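Local coordinates for beta-galactosidase (Marinomonas sp. ef1, PDB 6Y2K), which hydrolyses terminal beta-D-galactosides as a cold-active, hexameric GH42 beta-galactosidase from an Antarctic bacterium, at residues 4-9 / 31-36; 312-317 / 350-355. All blocks are in the same frame, centred on the assembly; numbering follows the deposited sequence.

Interaction 1: residues 4-9 / 31-36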
loop_
_atom_site.group_PDB
_atom_site.type_symbol
_atom_site.label_atom_id
_atom_site.label_comp_id
_atom_site.label_asym_id
_atom_site.label_seq_id
_atom_site.Cartn_x
_atom_site.Cartn_y
_atom_site.Cartn_z
ATOM N N GLY A 4 -31.504 -37.593 -6.934
ATOM C CA GLY A 4 -31.645 -37.890 -8.350
ATOM C C GLY A 4 -30.326 -37.794 -9.093
ATOM O O GLY A 4 -29.314 -37.365 -8.534
ATOM N N VAL A 5 -30.337 -38.181 -10.364
ATOM C CA VAL A 5 -29.183 -37.963 -11.229
ATOM C C VAL A 5 -29.595 -37.730 -12.683
ATOM O O VAL A 5 -30.599 -38.271 -13.143
ATOM C CB VAL A 5 -28.166 -39.123 -11.097
ATOM C CG1 VAL A 5 -28.669 -40.395 -11.765
ATOM C CG2 VAL A 5 -26.804 -38.717 -11.644
ATOM N N CYS A 6 -28.817 -36.903 -13.388
ATOM C CA CYS A 6 -28.960 -36.699 -14.825
ATOM C C CYS A 6 -28.081 -37.727 -15.532
ATOM O O CYS A 6 -26.897 -37.855 -15.216
ATOM C CB CYS A 6 -28.541 -35.277 -15.206
ATOM S SG CYS A 6 -29.502 -34.011 -14.358
ATOM N N TYR A 7 -28.667 -38.449 -16.492
ATOM C CA TYR A 7 -28.075 -39.658 -17.082
ATOM C C TYR A 7 -28.207 -39.663 -18.609
ATOM O O TYR A 7 -29.200 -39.172 -19.154
ATOM C CB TYR A 7 -28.795 -40.874 -16.486
ATOM C CG TYR A 7 -28.325 -42.245 -16.932
ATOM C CD1 TYR A 7 -26.973 -42.569 -16.992
ATOM C CD2 TYR A 7 -29.251 -43.244 -17.243
ATOM C CE1 TYR A 7 -26.559 -43.846 -17.377
ATOM C CE2 TYR A 7 -28.847 -44.516 -17.624
ATOM C CZ TYR A 7 -27.509 -44.818 -17.690
ATOM O OH TYR A 7 -27.123 -46.085 -18.070
ATOM N N TYR A 8 -27.190 -40.209 -19.287
ATOM C CA TYR A 8 -27.133 -40.274 -20.759
ATOM C C TYR A 8 -26.846 -41.706 -21.220
ATOM O O TYR A 8 -25.731 -42.025 -21.609
ATOM C CB TYR A 8 -26.121 -39.244 -21.287
ATOM C CG TYR A 8 -26.575 -37.867 -20.844
ATOM C CD1 TYR A 8 -26.196 -37.360 -19.597
ATOM C CD2 TYR A 8 -27.482 -37.142 -21.601
ATOM C CE1 TYR A 8 -26.660 -36.139 -19.148
ATOM C CE2 TYR A 8 -27.950 -35.913 -21.164
ATOM C CZ TYR A 8 -27.531 -35.422 -19.933
ATOM O OH TYR A 8 -27.991 -34.228 -19.484
ATOM N N PRO A 9 -27.865 -42.586 -21.171
ATOM C CA PRO A 9 -27.657 -43.970 -21.630
ATOM C C PRO A 9 -27.161 -44.045 -23.083
ATOM O O PRO A 9 -26.345 -44.913 -23.407
ATOM C CB PRO A 9 -29.036 -44.609 -21.479
ATOM C CG PRO A 9 -29.991 -43.478 -21.476
ATOM C CD PRO A 9 -29.273 -42.325 -20.845
ATOM N N TYR A 31 -34.575 -40.845 -8.516
ATOM C CA TYR A 31 -35.038 -40.249 -9.772
ATOM C C TYR A 31 -33.889 -40.136 -10.768
ATOM O O TYR A 31 -32.754 -39.863 -10.388
ATOM C CB TYR A 31 -35.613 -38.850 -9.545
ATOM C CG TYR A 31 -36.990 -38.834 -8.949
ATOM C CD1 TYR A 31 -37.186 -39.169 -7.613
ATOM C CD2 TYR A 31 -38.100 -38.469 -9.708
ATOM C CE1 TYR A 31 -38.450 -39.158 -7.048
ATOM C CE2 TYR A 31 -39.372 -38.448 -9.153
ATOM C CZ TYR A 31 -39.541 -38.798 -7.823
ATOM O OH TYR A 31 -40.791 -38.784 -7.245
ATOM N N VAL A 32 -34.197 -40.335 -12.048
ATOM C CA VAL A 32 -33.196 -40.276 -13.112
ATOM C C VAL A 32 -33.758 -39.507 -14.303
ATOM O O VAL A 32 -34.840 -39.845 -14.797
ATOM C CB VAL A 32 -32.783 -41.689 -13.574
ATOM C CG1 VAL A 32 -31.687 -41.616 -14.641
ATOM C CG2 VAL A 32 -32.321 -42.524 -12.387
ATOM N N ARG A 33 -33.029 -38.489 -14.772
ATOM C CA ARG A 33 -33.437 -37.746 -15.966
ATOM C C ARG A 33 -32.726 -38.299 -17.205
ATOM O O ARG A 33 -31.526 -38.564 -17.174
ATOM C CB ARG A 33 -33.167 -36.248 -15.819
ATOM C CG ARG A 33 -33.811 -35.410 -16.914
ATOM C CD ARG A 33 -33.301 -33.980 -16.933
ATOM N NE ARG A 33 -31.876 -33.916 -17.249
ATOM C CZ ARG A 33 -31.149 -32.800 -17.256
ATOM N NH1 ARG A 33 -31.704 -31.619 -16.982
ATOM N NH2 ARG A 33 -29.853 -32.867 -17.546
ATOM N N VAL A 34 -33.485 -38.501 -18.284
ATOM C CA VAL A 34 -32.921 -38.890 -19.584
ATOM C C VAL A 34 -33.625 -38.188 -20.752
ATOM O O VAL A 34 -34.762 -37.729 -20.615
ATOM C CB VAL A 34 -32.991 -40.425 -19.827
ATOM C CG1 VAL A 34 -32.313 -41.191 -18.696
ATOM C CG2 VAL A 34 -34.424 -40.899 -20.018
ATOM N N GLY A 35 -32.929 -38.106 -21.889
ATOM C CA GLY A 35 -33.563 -37.854 -23.194
ATOM C C GLY A 35 -33.494 -36.473 -23.839
ATOM O O GLY A 35 -33.739 -36.357 -25.046
ATOM N N GLU A 36 -33.150 -35.436 -23.074
ATOM C CA GLU A 36 -33.268 -34.044 -23.569
ATOM C C GLU A 36 -32.298 -33.635 -24.696
ATOM O O GLU A 36 -32.536 -32.626 -25.362
ATOM C CB GLU A 36 -33.238 -33.022 -22.407
ATOM C CG GLU A 36 -31.866 -32.590 -21.865
ATOM C CD GLU A 36 -31.123 -33.646 -21.051
ATOM O OE1 GLU A 36 -31.590 -34.809 -20.918
ATOM O OE2 GLU A 36 -30.036 -33.301 -20.535
HETATM O O HOH W 1 -30.209 -39.062 -21.831
#

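Interaction 2: residues 312-317 / 350-355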
loop_
_atom_site.group_PDB
_atom_site.type_symbol
_atom_site.label_atom_id
_atom_site.label_comp_id
_atom_site.label_asym_id
_atom_site.label_seq_id
_atom_site.Cartn_x
_atom_site.Cartn_y
_atom_site.Cartn_z
ATOM N N ILE A 312 -34.022 -29.309 -7.491
ATOM C CA ILE A 312 -32.764 -28.956 -8.129
ATOM C C ILE A 312 -32.554 -30.055 -9.171
ATOM O O ILE A 312 -32.288 -31.199 -8.815
ATOM C CB ILE A 312 -31.581 -28.890 -7.131
ATOM C CG1 ILE A 312 -31.601 -27.573 -6.334
ATOM C CG2 ILE A 312 -30.238 -28.957 -7.869
ATOM C CD1 ILE A 312 -32.846 -27.305 -5.520
ATOM N N MET A 313 -32.722 -29.715 -10.449
ATOM C CA MET A 313 -32.559 -30.683 -11.535
ATOM C C MET A 313 -31.096 -31.015 -11.799
ATOM O O MET A 313 -30.794 -32.132 -12.198
ATOM C CB MET A 313 -33.193 -30.166 -12.825
ATOM C CG MET A 313 -33.312 -31.199 -13.935
ATOM S SD MET A 313 -34.466 -32.521 -13.486
ATOM C CE MET A 313 -36.012 -31.693 -13.799
ATOM N N GLU A 314 -30.202 -30.042 -11.604
ATOM C CA GLU A 314 -28.764 -30.229 -11.841
ATOM C C GLU A 314 -27.953 -29.625 -10.691
ATOM O O GLU A 314 -27.944 -28.406 -10.503
ATOM C CB GLU A 314 -28.332 -29.583 -13.168
ATOM C CG GLU A 314 -29.071 -30.071 -14.417
ATOM C CD GLU A 314 -28.637 -29.375 -15.693
ATOM O OE1 GLU A 314 -27.613 -28.666 -15.665
ATOM O OE2 GLU A 314 -29.317 -29.531 -16.744
ATOM N N GLN A 315 -27.286 -30.483 -9.918
ATOM C CA GLN A 315 -26.427 -30.049 -8.812
ATOM C C GLN A 315 -24.969 -30.347 -9.126
ATOM O O GLN A 315 -24.625 -31.488 -9.491
ATOM C CB GLN A 315 -26.818 -30.770 -7.517
ATOM C CG GLN A 315 -26.045 -30.326 -6.277
ATOM C CD GLN A 315 -26.272 -28.858 -5.948
ATOM O OE1 GLN A 315 -27.399 -28.449 -5.656
ATOM N NE2 GLN A 315 -25.203 -28.061 -5.986
ATOM N N GLN A 316 -24.113 -29.336 -8.966
ATOM C CA GLN A 316 -22.672 -29.506 -9.161
ATOM C C GLN A 316 -22.145 -30.638 -8.276
ATOM O O GLN A 316 -22.405 -30.617 -7.084
ATOM C CB GLN A 316 -21.914 -28.218 -8.824
ATOM C CG GLN A 316 -20.425 -28.297 -9.123
ATOM C CD GLN A 316 -19.703 -26.952 -9.149
ATOM O OE1 GLN A 316 -20.301 -25.882 -8.943
ATOM N NE2 GLN A 316 -18.397 -27.006 -9.403
ATOM N N PRO A 317 -21.419 -31.619 -8.856
ATOM C CA PRO A 317 -20.833 -32.739 -8.108
ATOM C C PRO A 317 -19.307 -32.710 -7.987
ATOM O O PRO A 317 -18.722 -33.564 -7.305
ATOM C CB PRO A 317 -21.231 -33.935 -8.976
ATOM C CG PRO A 317 -21.043 -33.403 -10.364
ATOM C CD PRO A 317 -21.431 -31.934 -10.303
ATOM N N SER A 350 -31.067 -33.412 -7.780
ATOM C CA SER A 350 -30.539 -34.275 -8.829
ATOM C C SER A 350 -29.164 -33.775 -9.284
ATOM O O SER A 350 -29.009 -32.595 -9.599
ATOM C CB SER A 350 -31.548 -34.355 -9.994
ATOM O OG SER A 350 -30.972 -34.868 -11.179
ATOM N N TYR A 351 -28.185 -34.672 -9.313
ATOM C CA TYR A 351 -26.833 -34.318 -9.728
ATOM C C TYR A 351 -26.679 -34.402 -11.243
ATOM O O TYR A 351 -27.572 -34.883 -11.941
ATOM C CB TYR A 351 -25.808 -35.224 -9.044
ATOM C CG TYR A 351 -25.931 -35.262 -7.537
ATOM C CD1 TYR A 351 -25.424 -34.234 -6.754
ATOM C CD2 TYR A 351 -26.555 -36.325 -6.899
ATOM C CE1 TYR A 351 -25.534 -34.264 -5.376
ATOM C CE2 TYR A 351 -26.670 -36.364 -5.522
ATOM C CZ TYR A 351 -26.159 -35.331 -4.766
ATOM O OH TYR A 351 -26.271 -35.366 -3.395
ATOM N N PHE A 352 -25.542 -33.934 -11.744
ATOM C CA PHE A 352 -25.269 -33.955 -13.177
ATOM C C PHE A 352 -23.774 -33.835 -13.454
ATOM O O PHE A 352 -23.138 -32.855 -13.067
ATOM C CB PHE A 352 -26.028 -32.831 -13.884
ATOM C CG PHE A 352 -25.558 -32.572 -15.286
ATOM C CD1 PHE A 352 -24.344 -31.946 -15.520
ATOM C CD2 PHE A 352 -26.330 -32.953 -16.372
ATOM C CE1 PHE A 352 -23.909 -31.707 -16.809
ATOM C CE2 PHE A 352 -25.900 -32.716 -17.664
ATOM C CZ PHE A 352 -24.688 -32.092 -17.883
ATOM N N ARG A 353 -23.220 -34.837 -14.128
ATOM C CA ARG A 353 -24.002 -35.985 -14.575
ATOM C C ARG A 353 -23.626 -37.244 -13.801
ATOM O O ARG A 353 -22.836 -37.192 -12.858
ATOM C CB ARG A 353 -23.807 -36.213 -16.075
ATOM C CG ARG A 353 -22.475 -35.714 -16.612
ATOM C CD ARG A 353 -22.468 -35.684 -18.131
ATOM N NE ARG A 353 -22.568 -37.023 -18.705
ATOM C CZ ARG A 353 -22.638 -37.273 -20.009
ATOM N NH1 ARG A 353 -22.620 -36.274 -20.880
ATOM N NH2 ARG A 353 -22.728 -38.523 -20.442
ATOM N N TRP A 354 -24.198 -38.374 -14.204
ATOM C CA TRP A 354 -23.925 -39.647 -13.550
ATOM C C TRP A 354 -22.483 -40.086 -13.779
ATOM O O TRP A 354 -21.799 -40.516 -12.850
ATOM C CB TRP A 354 -24.889 -40.724 -14.052
ATOM C CG TRP A 354 -24.428 -42.121 -13.766
ATOM C CD1 TRP A 354 -23.973 -43.035 -14.672
ATOM C CD2 TRP A 354 -24.377 -42.765 -12.488
ATOM N NE1 TRP A 354 -23.643 -44.207 -14.037
ATOM C CE2 TRP A 354 -23.881 -44.067 -12.695
ATOM C CE3 TRP A 354 -24.702 -42.366 -11.187
ATOM C CZ2 TRP A 354 -23.703 -44.973 -11.651
ATOM C CZ3 TRP A 354 -24.524 -43.266 -10.153
ATOM C CH2 TRP A 354 -24.029 -44.555 -10.391
ATOM N N ARG A 355 -22.027 -39.976 -15.022
ATOM C CA ARG A 355 -20.661 -40.362 -15.378
ATOM C C ARG A 355 -20.072 -39.322 -16.323
ATOM O O ARG A 355 -20.682 -38.990 -17.336
ATOM C CB ARG A 355 -20.693 -41.736 -16.043
ATOM C CG ARG A 355 -19.340 -42.321 -16.418
ATOM C CD ARG A 355 -19.524 -43.706 -17.013
ATOM N NE ARG A 355 -18.289 -44.207 -17.601
ATOM C CZ ARG A 355 -18.169 -45.357 -18.263
ATOM N NH1 ARG A 355 -19.209 -46.170 -18.427
ATOM N NH2 ARG A 355 -16.986 -45.693 -18.769
#

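Interaction 1: residues 4-9 / 31-36
V5 and V32 pair at the middle of two parallel strands, 4-6 and 31-34, whose axes run 4.7 Å apart at 15°. The backbone ladder alternates: V5 N donates to Y31 O, R33 N to V5 O at 2.9 Å, and Y7 N to R33 O. Farther along, one water accepts from G35 N and donates to Y7 O. On the face carrying C6, R33 brings its guanidinium across to that cysteine, CG anti to the backbone N (chi1 -169°) and the chain bent at chi3. C6 SG lies over one guanidinium face, 3.4 Å from R33 NH2, and the E36 carboxylate covers the other, a salt bridge of charges alone. R33 NH1 also salt-bridges E314. Y8 OH donates a very short bond of 2.5 Å to E36 OE2, which sits at the ring edge. A methionine in place of R33 would probably cost both E36 and E314 their shared positive charge. On the opposite face, V32 CG1 packs 3.5 Å from Y7 CB, while V34 CG1 touches the Y7 ring and P9 CD. This is the first beta-alpha-beta unit of the TIM barrel: helix 17-27 covers the valine face through M24, and strands 348-352 and 67-71 flank the pair.

Interaction 2: residues 312-317 / 350-355
S350 grips two successive carbonyls of the facing chain: its N donates to I312 O at 2.7 Å, nearly straight along that carbonyl, and its OG donates to M313 O at 2.9 Å from above the carbonyl plane. The hydroxyl gets there because OG stands anti to the backbone N (chi1 164°), on the M313 side. The chain turns a corner at M313, where the serine hydroxyl meets it. Beyond it the strands pair in parallel, Q315 opposite Y351, through two weak bonds: Q315 N to S350 O, and F352 N to Q315 O at 3.4 Å. E314 and F352 extend alongside each other in the same direction, E314 CB 4.0 Å from F352 CB. Their carboxylate and ring planes are 16° apart, with E314 OE1 over one ring face. Y267 bonds OE1, and R33 forms a salt bridge with OE2. Across the other face of the sheet, Q315 CB lies 3.8 Å from Y351 CD1, and the tyrosine hydroxyl reaches T338 on helix 333-343. P317 CD closes the end against F352 O at 3.4 Å, a carbonyl buried without a polar partner. A cis peptide follows F352, whose ring lies near a bound glycerol, probably from the crystallisation liquor. A held carboxylate beside an aromatic ring, at the strand ends where TIM-barrel glycosidases have their active site, is consistent with a sugar pocket.

Overall arrangement
From the N terminus, the chain runs up strand 2-6, returns through helix 17-27 and comes up again in strand 29-34, so interaction 1 closes the first beta-alpha-beta unit. Interaction 2 closes the last, from strand 310-315 through helix 333-343 to strand 348-352. The two follow in series, neither nested nor crossed, yet their centres are about 9 Å apart because the barrel closes between strands 2-6 and 348-352. At that seam C6 N probably bonds to Y351 O and C6 O to W354 N, while Y8 packs on F352. Together they join the first two barrel strands to the last two.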